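Local coordinates for putative branched-chain amino acid ABC transporter, periplasmic branched-chain amino acid-binding protein (Pseudomonas protegens Pf-5, PDB 4RU0) that probably binds a branched-chain amino acid or a related small solute in the periplasm and delivers it to an ABC transporter for uptake, at residues 56-61 with 76-81; 126-131 with 354-359; 151-156 with 384-389. One frame throughout, in Å; residues are numbered along the deposited sequence.

Interaction 1 of 3, residues 56-61 with 76-81; sequences GMIDYL and LVWQEC
One face of the W78 indole is covered by L61, whose CB sits 4.2 Å from the centroid of the six-membered ring and 24° off its normal, a CH-pi contact displaced toward the rim beside CZ3 and CE3. I58 reaches the same indole obliquely, its CG2 methyl 4.0 Å from NE1 and nearly as close to CZ2. W78 can present its ring this way because CG lies between the backbone N and the carbonyl carbon (chi1 61°), which turns the indole up against the helix. The pairing belongs to a beta-alpha-beta unit, strand 34-40, helix 47-67 and strand 76-82, in which the helix packs on its two parallel strands; the axes of 56-61 and 76-81 approach to 10.2 Å and run nearly antiparallel, at 159°. L38 of the first strand touches both I58 and W78. Toward the start of strand 76-82, the L61 CD2 methyl meets L76 CD2 at 3.7 Å, the two side chains crossing at about a right angle. Farther along the strand, I58 CD1 lies 3.7 Å from E80 OE2, an apolar methyl beside a carboxylate whose other oxygen, OE1, is engaged by R42 in a salt bridge and by T40 in a hydrogen bond.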
ATOM      1  N   GLY A  56      13.691  -5.551  -2.086  1.00 51.05           N
ATOM      2  CA  GLY A  56      13.626  -4.272  -1.399  1.00 50.72           C
ATOM      3  C   GLY A  56      13.604  -4.441   0.111  1.00 53.52           C
ATOM      4  O   GLY A  56      14.317  -3.742   0.834  1.00 53.35           O
HETATM    5  N   MSE A  57      12.762  -5.346   0.577  1.00 51.01           N
HETATM    6  CA  MSE A  57      12.686  -5.626   1.980  1.00 51.90           C
HETATM    7  C   MSE A  57      13.983  -6.201   2.482  1.00 50.10           C
HETATM    8  O   MSE A  57      14.486  -5.772   3.525  1.00 50.75           O
HETATM    9  CB  MSE A  57      11.580  -6.652   2.144  1.00 46.47           C
HETATM   10  CG  MSE A  57      10.218  -6.004   2.321  1.00 44.48           C
HETATM   11 SE   MSE A  57       8.844  -7.388   2.258  0.84 64.61          SE
HETATM   12  CE  MSE A  57       8.021  -6.885   3.949  1.00 61.56           C
ATOM     13  N   ILE A  58      14.547  -7.147   1.756  1.00 51.17           N
ATOM     14  CA  ILE A  58      15.769  -7.758   2.213  1.00 61.20           C
ATOM     15  C   ILE A  58      16.932  -6.766   2.285  1.00 62.98           C
ATOM     16  O   ILE A  58      17.612  -6.701   3.294  1.00 56.12           O
ATOM     17  CB  ILE A  58      16.143  -8.967   1.335  1.00 63.60           C
ATOM     18  CG1 ILE A  58      15.121 -10.086   1.512  1.00 52.29           C
ATOM     19  CG2 ILE A  58      17.515  -9.493   1.701  1.00 56.33           C
ATOM     20  CD1 ILE A  58      15.068 -11.071   0.369  1.00 52.64           C
ATOM     21  N   ASP A  59      17.118  -5.958   1.247  1.00 55.69           N
ATOM     22  CA  ASP A  59      18.257  -5.062   1.222  1.00 63.80           C
ATOM     23  C   ASP A  59      18.156  -4.065   2.342  1.00 64.76           C
ATOM     24  O   ASP A  59      19.146  -3.748   2.976  1.00 61.06           O
ATOM     25  CB  ASP A  59      18.430  -4.383  -0.133  1.00 68.94           C
ATOM     26  CG  ASP A  59      18.824  -5.349  -1.211  1.00 69.99           C
ATOM     27  OD1 ASP A  59      18.708  -5.024  -2.406  1.00 70.26           O
ATOM     28  OD2 ASP A  59      19.252  -6.458  -0.870  1.00 74.25           O
ATOM     29  N   TYR A  60      16.960  -3.560   2.596  1.00 63.73           N
ATOM     30  CA  TYR A  60      16.795  -2.631   3.702  1.00 64.17           C
ATOM     31  C   TYR A  60      17.084  -3.290   5.051  1.00 64.10           C
ATOM     32  O   TYR A  60      17.617  -2.650   5.953  1.00 56.24           O
ATOM     33  CB  TYR A  60      15.456  -1.916   3.690  1.00 52.69           C
ATOM     34  CG  TYR A  60      15.376  -0.864   4.752  1.00 52.61           C
ATOM     35  CD1 TYR A  60      16.150   0.272   4.683  1.00 54.16           C
ATOM     36  CD2 TYR A  60      14.559  -1.019   5.840  1.00 53.95           C
ATOM     37  CE1 TYR A  60      16.090   1.238   5.663  1.00 54.23           C
ATOM     38  CE2 TYR A  60      14.500  -0.062   6.825  1.00 56.91           C
ATOM     39  CZ  TYR A  60      15.270   1.064   6.727  1.00 59.09           C
ATOM     40  OH  TYR A  60      15.213   2.010   7.708  1.00 52.98           O
ATOM     41  N   LEU A  61      16.692  -4.553   5.194  1.00 54.39           N
ATOM     42  CA  LEU A  61      16.960  -5.289   6.427  1.00 66.28           C
ATOM     43  C   LEU A  61      18.460  -5.551   6.559  1.00 66.75           C
ATOM     44  O   LEU A  61      19.029  -5.452   7.649  1.00 58.56           O
ATOM     45  CB  LEU A  61      16.188  -6.614   6.464  1.00 53.32           C
ATOM     46  CG  LEU A  61      14.662  -6.560   6.591  1.00 50.74           C
ATOM     47  CD1 LEU A  61      14.070  -7.960   6.536  1.00 49.74           C
ATOM     48  CD2 LEU A  61      14.242  -5.857   7.869  1.00 50.11           C
ATOM     49  N   LEU A  76      18.821  -8.275  13.249  1.00 75.02           N
ATOM     50  CA  LEU A  76      17.616  -8.760  12.588  1.00 56.50           C
ATOM     51  C   LEU A  76      17.889 -10.067  11.855  1.00 62.73           C
ATOM     52  O   LEU A  76      18.865 -10.182  11.117  1.00 65.63           O
ATOM     53  CB  LEU A  76      17.084  -7.713  11.604  1.00 55.36           C
ATOM     54  CG  LEU A  76      16.117  -6.632  12.099  1.00 53.85           C
ATOM     55  CD1 LEU A  76      16.554  -6.051  13.432  1.00 69.67           C
ATOM     56  CD2 LEU A  76      15.997  -5.529  11.061  1.00 53.51           C
ATOM     57  N   VAL A  77      17.028 -11.056  12.061  1.00 55.29           N
ATOM     58  CA  VAL A  77      17.144 -12.307  11.327  1.00 55.39           C
ATOM     59  C   VAL A  77      15.847 -12.545  10.562  1.00 61.22           C
ATOM     60  O   VAL A  77      14.760 -12.292  11.078  1.00 61.32           O
ATOM     61  CB  VAL A  77      17.462 -13.501  12.270  1.00 56.22           C
ATOM     62  CG1 VAL A  77      16.431 -13.612  13.375  1.00 54.66           C
ATOM     63  CG2 VAL A  77      17.566 -14.802  11.487  1.00 56.39           C
ATOM     64  N   TRP A  78      15.962 -13.006   9.321  1.00 53.15           N
ATOM     65  CA  TRP A  78      14.783 -13.233   8.501  1.00 54.61           C
ATOM     66  C   TRP A  78      14.862 -14.547   7.737  1.00 55.26           C
ATOM     67  O   TRP A  78      15.946 -15.094   7.523  1.00 53.36           O
ATOM     68  CB  TRP A  78      14.584 -12.076   7.520  1.00 50.72           C
ATOM     69  CG  TRP A  78      15.724 -11.883   6.562  1.00 54.86           C
ATOM     70  CD1 TRP A  78      15.878 -12.466   5.336  1.00 53.05           C
ATOM     71  CD2 TRP A  78      16.865 -11.039   6.751  1.00 54.52           C
ATOM     72  NE1 TRP A  78      17.047 -12.040   4.752  1.00 55.10           N
ATOM     73  CE2 TRP A  78      17.671 -11.162   5.600  1.00 56.03           C
ATOM     74  CE3 TRP A  78      17.283 -10.190   7.780  1.00 55.21           C
ATOM     75  CZ2 TRP A  78      18.869 -10.470   5.451  1.00 58.19           C
ATOM     76  CZ3 TRP A  78      18.474  -9.502   7.631  1.00 58.46           C
ATOM     77  CH2 TRP A  78      19.253  -9.647   6.475  1.00 58.82           C
ATOM     78  N   GLN A  79      13.697 -15.044   7.333  1.00 49.68           N
ATOM     79  CA  GLN A  79      13.606 -16.256   6.533  1.00 49.81           C
ATOM     80  C   GLN A  79      12.401 -16.170   5.609  1.00 48.04           C
ATOM     81  O   GLN A  79      11.381 -15.577   5.957  1.00 46.37           O
ATOM     82  CB  GLN A  79      13.508 -17.500   7.424  1.00 49.86           C
ATOM     83  CG  GLN A  79      13.688 -18.813   6.665  1.00 50.53           C
ATOM     84  CD  GLN A  79      13.657 -20.032   7.569  1.00 69.24           C
ATOM     85  OE1 GLN A  79      12.946 -20.060   8.573  1.00 72.74           O
ATOM     86  NE2 GLN A  79      14.433 -21.049   7.212  1.00 67.82           N
ATOM     87  N   GLU A  80      12.527 -16.757   4.426  1.00 50.30           N
ATOM     88  CA  GLU A  80      11.455 -16.729   3.447  1.00 47.16           C
ATOM     89  C   GLU A  80      10.636 -18.009   3.458  1.00 46.31           C
ATOM     90  O   GLU A  80      11.172 -19.107   3.614  1.00 49.66           O
ATOM     91  CB  GLU A  80      12.022 -16.497   2.048  1.00 48.30           C
ATOM     92  CG  GLU A  80      11.844 -15.086   1.536  1.00 47.87           C
ATOM     93  CD  GLU A  80      12.607 -14.834   0.250  1.00 57.22           C
ATOM     94  OE1 GLU A  80      11.995 -14.906  -0.838  1.00 59.99           O
ATOM     95  OE2 GLU A  80      13.821 -14.559   0.329  1.00 51.18           O
ATOM     96  N   CYS A  81       9.330 -17.857   3.287  1.00 44.51           N
ATOM     97  CA  CYS A  81       8.442 -18.990   3.090  1.00 43.72           C
ATOM     98  C   CYS A  81       7.643 -18.751   1.811  1.00 43.00           C
ATOM     99  O   CYS A  81       7.090 -17.672   1.614  1.00 42.07           O
ATOM    100  CB  CYS A  81       7.517 -19.177   4.294  1.00 42.31           C
ATOM    101  SG  CYS A  81       6.326 -20.536   4.142  1.00 77.09           S
TER

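Interaction 2 of 3, residues 126-131 with 354-359; sequences VDKIPL and NGEEGR
The carbonyl O of G355 is met by the P130 ring, with CG 3.2 Å and CD 3.4 Å away, while within its own helix it accepts the backbone N-H of R359 at 2.8 Å from R359 N. The proline therefore rests on the first turn of helix 355-363, and its CG also comes within 4.0 Å of R359 CB. Ahead of the proline, the K128 carbonyl O faces the same turn and lies 3.5 Å from G355 CA, a CA-H...O contact with an angle of 131° at the hydrogen. Glycine suits this site, since a CB on G355 would clash with the K128 O and press against P130 CD and I129 CA. K128 follows helix 114-126, whose end it closes in a Schellman motif, its positive phi (52°) turning the chain out toward strand 131-132, so the end of one helix is set against the beginning of another. On the outer side, the K128 and E356 side chains run alongside each other in the same direction. E356 CG is anti to the backbone N (chi1 -171°) and its chain is extended, which carries OE1 to 3.7 Å from K128 CD and 4.0 Å from K128 NZ, too far apart for a salt bridge. R359 leads its guanidinium away from the proline to a cation-pi contact with Y149. The junction thus relies on close backbone and proline contacts at its buried centre, while the exposed lysine and glutamate probably add only a modest, solvent-screened attraction between opposite charges.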
ATOM      1  N   VAL A 126      -6.357 -13.605  17.845  1.00 33.58           N
ATOM      2  CA  VAL A 126      -6.236 -14.604  18.907  1.00 30.13           C
ATOM      3  C   VAL A 126      -4.778 -14.841  19.300  1.00 29.86           C
ATOM      4  O   VAL A 126      -4.468 -15.025  20.477  1.00 35.67           O
ATOM      5  CB  VAL A 126      -6.866 -15.948  18.492  1.00 30.19           C
ATOM      6  CG1 VAL A 126      -6.696 -16.987  19.590  1.00 31.33           C
ATOM      7  CG2 VAL A 126      -8.335 -15.762  18.162  1.00 32.04           C
ATOM      8  N   ASP A 127      -3.882 -14.831  18.315  1.00 29.39           N
ATOM      9  CA  ASP A 127      -2.466 -15.110  18.566  1.00 28.80           C
ATOM     10  C   ASP A 127      -1.713 -13.861  18.998  1.00 29.10           C
ATOM     11  O   ASP A 127      -0.516 -13.916  19.267  1.00 34.63           O
ATOM     12  CB  ASP A 127      -1.792 -15.702  17.321  1.00 27.54           C
ATOM     13  CG  ASP A 127      -2.465 -16.974  16.832  1.00 39.73           C
ATOM     14  OD1 ASP A 127      -3.223 -17.599  17.607  1.00 49.87           O
ATOM     15  OD2 ASP A 127      -2.223 -17.355  15.669  1.00 35.68           O
ATOM     16  N   LYS A 128      -2.424 -12.741  19.051  1.00 37.52           N
ATOM     17  CA  LYS A 128      -1.836 -11.436  19.356  1.00 38.91           C
ATOM     18  C   LYS A 128      -0.624 -11.130  18.463  1.00 37.55           C
ATOM     19  O   LYS A 128       0.462 -10.779  18.944  1.00 34.24           O
ATOM     20  CB  LYS A 128      -1.469 -11.359  20.840  1.00 31.70           C
ATOM     21  CG  LYS A 128      -2.698 -11.449  21.747  1.00 33.64           C
ATOM     22  CD  LYS A 128      -2.341 -11.418  23.223  1.00 34.69           C
ATOM     23  CE  LYS A 128      -3.596 -11.406  24.081  1.00 43.70           C
ATOM     24  NZ  LYS A 128      -3.269 -11.427  25.532  1.00 54.73           N
ATOM     25  N   ILE A 129      -0.830 -11.264  17.156  1.00 28.14           N
ATOM     26  CA  ILE A 129       0.189 -10.929  16.174  1.00 37.20           C
ATOM     27  C   ILE A 129      -0.338  -9.893  15.181  1.00 34.21           C
ATOM     28  O   ILE A 129      -1.295 -10.148  14.454  1.00 27.51           O
ATOM     29  CB  ILE A 129       0.669 -12.170  15.414  1.00 27.10           C
ATOM     30  CG1 ILE A 129       1.281 -13.172  16.389  1.00 31.71           C
ATOM     31  CG2 ILE A 129       1.671 -11.774  14.341  1.00 27.08           C
ATOM     32  CD1 ILE A 129       2.021 -14.301  15.726  1.00 33.62           C
ATOM     33  N   PRO A 130       0.291  -8.710  15.156  1.00 27.92           N
ATOM     34  CA  PRO A 130      -0.159  -7.625  14.283  1.00 27.59           C
ATOM     35  C   PRO A 130       0.015  -7.977  12.813  1.00 36.17           C
ATOM     36  O   PRO A 130       1.108  -8.352  12.397  1.00 26.87           O
ATOM     37  CB  PRO A 130       0.754  -6.451  14.667  1.00 28.98           C
ATOM     38  CG  PRO A 130       1.447  -6.865  15.926  1.00 31.83           C
ATOM     39  CD  PRO A 130       1.504  -8.353  15.904  1.00 29.31           C
ATOM     40  N   LEU A 131      -1.063  -7.879  12.044  1.00 29.57           N
ATOM     41  CA  LEU A 131      -0.976  -8.035  10.604  1.00 25.05           C
ATOM     42  C   LEU A 131      -0.801  -6.669   9.979  1.00 27.06           C
ATOM     43  O   LEU A 131      -1.600  -5.768  10.219  1.00 27.03           O
ATOM     44  CB  LEU A 131      -2.222  -8.714  10.033  1.00 24.17           C
ATOM     45  CG  LEU A 131      -2.466 -10.181  10.387  1.00 28.18           C
ATOM     46  CD1 LEU A 131      -3.646 -10.730   9.581  1.00 23.42           C
ATOM     47  CD2 LEU A 131      -1.222 -11.043  10.200  1.00 24.11           C
ATOM     48  N   ASN A 354       7.692  -8.685  21.441  1.00 59.88           N
ATOM     49  CA  ASN A 354       6.452  -9.435  21.307  1.00 48.86           C
ATOM     50  C   ASN A 354       5.541  -8.859  20.238  1.00 47.62           C
ATOM     51  O   ASN A 354       5.658  -7.687  19.888  1.00 47.74           O
ATOM     52  CB  ASN A 354       5.699  -9.450  22.633  1.00 48.88           C
ATOM     53  CG  ASN A 354       5.762 -10.781  23.311  1.00 66.64           C
ATOM     54  OD1 ASN A 354       6.353 -11.721  22.787  1.00 73.69           O
ATOM     55  ND2 ASN A 354       5.161 -10.877  24.491  1.00 70.44           N
ATOM     56  N   GLY A 355       4.616  -9.680  19.744  1.00 46.52           N
ATOM     57  CA  GLY A 355       3.580  -9.193  18.856  1.00 45.37           C
ATOM     58  C   GLY A 355       2.694  -8.217  19.601  1.00 45.15           C
ATOM     59  O   GLY A 355       2.205  -7.233  19.038  1.00 44.70           O
ATOM     60  N   GLU A 356       2.493  -8.492  20.884  1.00 45.59           N
ATOM     61  CA  GLU A 356       1.721  -7.621  21.762  1.00 45.65           C
ATOM     62  C   GLU A 356       2.441  -6.290  21.957  1.00 47.37           C
ATOM     63  O   GLU A 356       1.814  -5.235  22.086  1.00 46.44           O
ATOM     64  CB  GLU A 356       1.490  -8.310  23.102  1.00 46.13           C
ATOM     65  CG  GLU A 356       0.534  -7.605  24.037  1.00 60.78           C
ATOM     66  CD  GLU A 356       0.132  -8.494  25.203  1.00 73.56           C
ATOM     67  OE1 GLU A 356       0.344  -9.723  25.116  1.00 70.08           O
ATOM     68  OE2 GLU A 356      -0.396  -7.967  26.206  1.00 82.88           O
ATOM     69  N   GLU A 357       3.766  -6.352  21.971  1.00 47.52           N
ATOM     70  CA  GLU A 357       4.588  -5.159  22.100  1.00 48.56           C
ATOM     71  C   GLU A 357       4.756  -4.509  20.733  1.00 48.12           C
ATOM     72  O   GLU A 357       4.832  -3.287  20.621  1.00 48.50           O
ATOM     73  CB  GLU A 357       5.947  -5.508  22.714  1.00 49.98           C
ATOM     74  CG  GLU A 357       5.857  -5.952  24.174  1.00 50.66           C
ATOM     75  CD  GLU A 357       7.038  -6.802  24.614  1.00 51.87           C
ATOM     76  OE1 GLU A 357       7.951  -7.026  23.790  1.00 52.09           O
ATOM     77  OE2 GLU A 357       7.049  -7.255  25.783  1.00 52.43           O
ATOM     78  N   GLY A 358       4.804  -5.340  19.697  1.00 47.40           N
ATOM     79  CA  GLY A 358       4.880  -4.857  18.333  1.00 46.95           C
ATOM     80  C   GLY A 358       3.637  -4.065  17.986  1.00 45.98           C
ATOM     81  O   GLY A 358       3.690  -3.079  17.250  1.00 45.97           O
ATOM     82  N   ARG A 359       2.509  -4.503  18.534  1.00 47.04           N
ATOM     83  CA  ARG A 359       1.240  -3.814  18.347  1.00 46.08           C
ATOM     84  C   ARG A 359       1.291  -2.444  19.015  1.00 45.25           C
ATOM     85  O   ARG A 359       0.761  -1.464  18.490  1.00 44.97           O
ATOM     86  CB  ARG A 359       0.093  -4.656  18.913  1.00 43.79           C
ATOM     87  CG  ARG A 359      -1.282  -4.299  18.390  1.00 42.84           C
ATOM     88  CD  ARG A 359      -1.928  -3.167  19.170  1.00 43.20           C
ATOM     89  NE  ARG A 359      -1.907  -3.412  20.607  1.00 50.65           N
ATOM     90  CZ  ARG A 359      -2.826  -4.114  21.259  1.00 49.42           C
ATOM     91  NH1 ARG A 359      -3.847  -4.646  20.598  1.00 50.23           N
ATOM     92  NH2 ARG A 359      -2.725  -4.281  22.571  1.00 50.02           N
TER

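Interaction 3 of 3, residues 151-156 with 384-389; sequences FPVMLT and LKLSCR
M154 and L384 form the tight end of this contact: the CE methyl of the selenomethionine lies 3.3 Å from L384 CD1, and M154 CG is 3.9 Å from L384 CD2. The two side chains cross at about a right angle, and a bend at chi3 (-99°) swings CE back over the leucine branches. V336 of helix 325-348 touches both residues and I367 of strand 366-367 packs on L384, the latter strand pairing antiparallel with 384-385. Because L384 meets M154 through both methyls and also reaches V153, an alanine here would probably open a gap beneath the selenomethionine and leave its CE free to shift. Packing is looser along the chain, where V153 CG1 stands 4.3 Å from L384 CD2 and 4.4 Å from L386 CD1. L386 then sends CD2 to the edge of the F151 ring, near its plane and 4.0 Å from F151 CD1, while H391 stacks on F151. Beyond L386 the 384-389 segment turns toward solvent: the CB atoms of S387 and C388 point away from 151-156, R389 is exposed, and C388 is tied by a disulfide to C443 near the C-terminus. The inverse gamma turn centred on P152 lies between the positions where F151 and V153 meet the leucines. Across the contact the touching side chains are all buried and apolar, which implies that the connection leading into helix 157-172 is held to 384-389 by shape and hydrophobic burial, without direct polar bonding between the two segments.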
ATOM      1  N   PHE A 151      -3.589  -3.985  10.759  1.00 23.60           N
ATOM      2  CA  PHE A 151      -3.103  -2.645  10.427  1.00 24.22           C
ATOM      3  C   PHE A 151      -3.021  -2.370   8.921  1.00 26.48           C
ATOM      4  O   PHE A 151      -2.008  -2.671   8.286  1.00 26.74           O
ATOM      5  CB  PHE A 151      -1.715  -2.415  11.045  1.00 26.42           C
ATOM      6  CG  PHE A 151      -1.714  -2.335  12.549  1.00 33.11           C
ATOM      7  CD1 PHE A 151      -1.678  -1.104  13.189  1.00 35.79           C
ATOM      8  CD2 PHE A 151      -1.737  -3.489  13.322  1.00 27.65           C
ATOM      9  CE1 PHE A 151      -1.667  -1.023  14.575  1.00 40.14           C
ATOM     10  CE2 PHE A 151      -1.731  -3.414  14.707  1.00 41.13           C
ATOM     11  CZ  PHE A 151      -1.693  -2.181  15.335  1.00 30.07           C
ATOM     12  N   PRO A 152      -4.042  -1.754   8.353  1.00 22.16           N
ATOM     13  CA  PRO A 152      -3.973  -1.363   6.948  1.00 26.53           C
ATOM     14  C   PRO A 152      -3.237  -0.030   6.829  1.00 24.03           C
ATOM     15  O   PRO A 152      -3.824   1.010   6.651  1.00 26.64           O
ATOM     16  CB  PRO A 152      -5.430  -1.201   6.581  1.00 19.98           C
ATOM     17  CG  PRO A 152      -6.048  -0.716   7.816  1.00 20.28           C
ATOM     18  CD  PRO A 152      -5.300  -1.318   8.961  1.00 42.29           C
ATOM     19  N   VAL A 153      -1.927  -0.099   6.969  1.00 26.38           N
ATOM     20  CA  VAL A 153      -1.074   1.065   7.128  1.00 29.35           C
ATOM     21  C   VAL A 153      -0.876   1.977   5.925  1.00 38.38           C
ATOM     22  O   VAL A 153      -0.754   1.531   4.797  1.00 35.79           O
ATOM     23  CB  VAL A 153       0.308   0.690   7.683  1.00 28.70           C
ATOM     24  CG1 VAL A 153       0.903   1.874   8.407  1.00 30.88           C
ATOM     25  CG2 VAL A 153       0.194  -0.463   8.644  1.00 37.52           C
HETATM   26  N   MSE A 154      -0.803   3.262   6.235  1.00 35.53           N
HETATM   27  CA  MSE A 154      -0.502   4.328   5.304  1.00 38.96           C
HETATM   28  C   MSE A 154      -1.614   4.767   4.393  1.00 37.14           C
HETATM   29  O   MSE A 154      -1.921   5.962   4.362  1.00 38.92           O
HETATM   30  CB  MSE A 154       0.678   3.885   4.469  1.00 29.40           C
HETATM   31  CG  MSE A 154       1.671   5.017   4.356  1.00 44.26           C
HETATM   32 SE   MSE A 154       3.303   4.260   3.626  1.00 77.83          SE
HETATM   33  CE  MSE A 154       4.206   4.111   5.352  1.00 58.20           C
ATOM     34  N   LEU A 155      -2.177   3.868   3.612  1.00 24.24           N
ATOM     35  CA  LEU A 155      -3.268   4.251   2.760  1.00 22.52           C
ATOM     36  C   LEU A 155      -4.340   3.205   2.630  1.00 24.48           C
ATOM     37  O   LEU A 155      -4.097   2.151   2.116  1.00 29.32           O
ATOM     38  CB  LEU A 155      -2.724   4.625   1.380  1.00 30.54           C
ATOM     39  CG  LEU A 155      -3.686   5.374   0.473  1.00 24.06           C
ATOM     40  CD1 LEU A 155      -4.030   6.718   1.062  1.00 24.01           C
ATOM     41  CD2 LEU A 155      -3.107   5.527  -0.904  1.00 21.87           C
ATOM     42  N   THR A 156      -5.546   3.530   3.033  1.00 19.67           N
ATOM     43  CA  THR A 156      -6.691   2.704   2.719  1.00 18.13           C
ATOM     44  C   THR A 156      -7.360   3.212   1.460  1.00 17.21           C
ATOM     45  O   THR A 156      -7.218   4.354   1.099  1.00 24.08           O
ATOM     46  CB  THR A 156      -7.723   2.675   3.841  1.00 23.67           C
ATOM     47  OG1 THR A 156      -8.291   3.969   4.007  1.00 25.00           O
ATOM     48  CG2 THR A 156      -7.088   2.231   5.129  1.00 24.75           C
ATOM     49  N   LEU A 384       3.814   9.449   9.217  1.00 51.09           N
ATOM     50  CA  LEU A 384       2.936   8.459   9.833  1.00 48.09           C
ATOM     51  C   LEU A 384       2.683   8.799  11.288  1.00 48.57           C
ATOM     52  O   LEU A 384       3.618   8.953  12.068  1.00 49.73           O
ATOM     53  CB  LEU A 384       3.537   7.058   9.739  1.00 47.68           C
ATOM     54  CG  LEU A 384       3.447   6.323   8.407  1.00 53.58           C
ATOM     55  CD1 LEU A 384       4.236   5.028   8.484  1.00 46.84           C
ATOM     56  CD2 LEU A 384       1.993   6.055   8.076  1.00 51.95           C
ATOM     57  N   LYS A 385       1.418   8.921  11.655  1.00 47.80           N
ATOM     58  CA  LYS A 385       1.058   9.082  13.051  1.00 51.69           C
ATOM     59  C   LYS A 385      -0.134   8.189  13.360  1.00 46.89           C
ATOM     60  O   LYS A 385      -1.274   8.525  13.050  1.00 46.27           O
ATOM     61  CB  LYS A 385       0.751  10.543  13.381  1.00 49.19           C
ATOM     62  CG  LYS A 385       0.548  10.810  14.867  1.00 49.95           C
ATOM     63  CD  LYS A 385       0.858  12.260  15.217  1.00 62.08           C
ATOM     64  CE  LYS A 385       0.324  12.629  16.589  1.00 64.88           C
ATOM     65  NZ  LYS A 385      -1.167  12.599  16.621  1.00 68.36           N
ATOM     66  N   LEU A 386       0.147   7.041  13.964  1.00 46.60           N
ATOM     67  CA  LEU A 386      -0.892   6.073  14.289  1.00 45.49           C
ATOM     68  C   LEU A 386      -1.374   6.220  15.721  1.00 46.63           C
ATOM     69  O   LEU A 386      -0.749   6.894  16.540  1.00 48.98           O
ATOM     70  CB  LEU A 386      -0.396   4.645  14.068  1.00 44.90           C
ATOM     71  CG  LEU A 386      -0.400   4.086  12.645  1.00 44.05           C
ATOM     72  CD1 LEU A 386       0.714   4.703  11.803  1.00 44.80           C
ATOM     73  CD2 LEU A 386      -0.282   2.566  12.687  1.00 43.42           C
ATOM     74  N   SER A 387      -2.500   5.582  16.006  1.00 45.12           N
ATOM     75  CA  SER A 387      -3.053   5.530  17.348  1.00 45.52           C
ATOM     76  C   SER A 387      -3.898   4.272  17.452  1.00 47.28           C
ATOM     77  O   SER A 387      -4.088   3.568  16.458  1.00 43.50           O
ATOM     78  CB  SER A 387      -3.893   6.770  17.655  1.00 46.06           C
ATOM     79  OG  SER A 387      -5.144   6.719  16.980  1.00 47.71           O
ATOM     80  N   CYS A 388      -4.402   3.990  18.648  1.00 44.78           N
ATOM     81  CA  CYS A 388      -5.317   2.873  18.838  1.00 43.96           C
ATOM     82  C   CYS A 388      -6.575   3.082  17.995  1.00 51.70           C
ATOM     83  O   CYS A 388      -7.179   2.134  17.503  1.00 46.51           O
ATOM     84  CB  CYS A 388      -5.680   2.721  20.313  1.00 44.65           C
ATOM     85  SG  CYS A 388      -7.163   1.727  20.614  1.00 75.86           S
ATOM     86  N   ARG A 389      -6.944   4.344  17.822  1.00 43.60           N
ATOM     87  CA  ARG A 389      -8.126   4.727  17.068  1.00 43.06           C
ATOM     88  C   ARG A 389      -7.865   4.720  15.556  1.00 44.31           C
ATOM     89  O   ARG A 389      -8.799   4.641  14.754  1.00 41.66           O
ATOM     90  CB  ARG A 389      -8.584   6.117  17.522  1.00 52.04           C
ATOM     91  CG  ARG A 389     -10.009   6.482  17.178  1.00 58.04           C
ATOM     92  CD  ARG A 389     -10.225   7.974  17.379  1.00 61.51           C
ATOM     93  NE  ARG A 389      -9.423   8.758  16.444  1.00 58.92           N
ATOM     94  CZ  ARG A 389      -9.900   9.301  15.329  1.00 53.73           C
ATOM     95  NH1 ARG A 389      -9.101   9.994  14.525  1.00 51.51           N
ATOM     96  NH2 ARG A 389     -11.182   9.155  15.023  1.00 51.63           N
TER

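Interactions 2 and 3 adjoin, with centres about 15 Å apart. F151 joins them: its N is 2.7 Å from L131 O, a probable hydrogen bond, while its ring packs against P130 and R359, F151 CZ lying 3.7 Å from R359 CG. Their segments alternate along the chain, and each early segment, 126-131 and 151-156, meets one more than 220 residues later. Interaction 1 stands apart, its nearest atoms about 11 Å from either of the others, and joins neighbouring elements of a single beta-alpha-beta unit. None of the three lines the pocket around the bound 3,6,9,12,15-pentaoxaheptadecane; the side chain of E80 is about 12 Å from this ligand, and the side chain of V153 is about 13 Å from it.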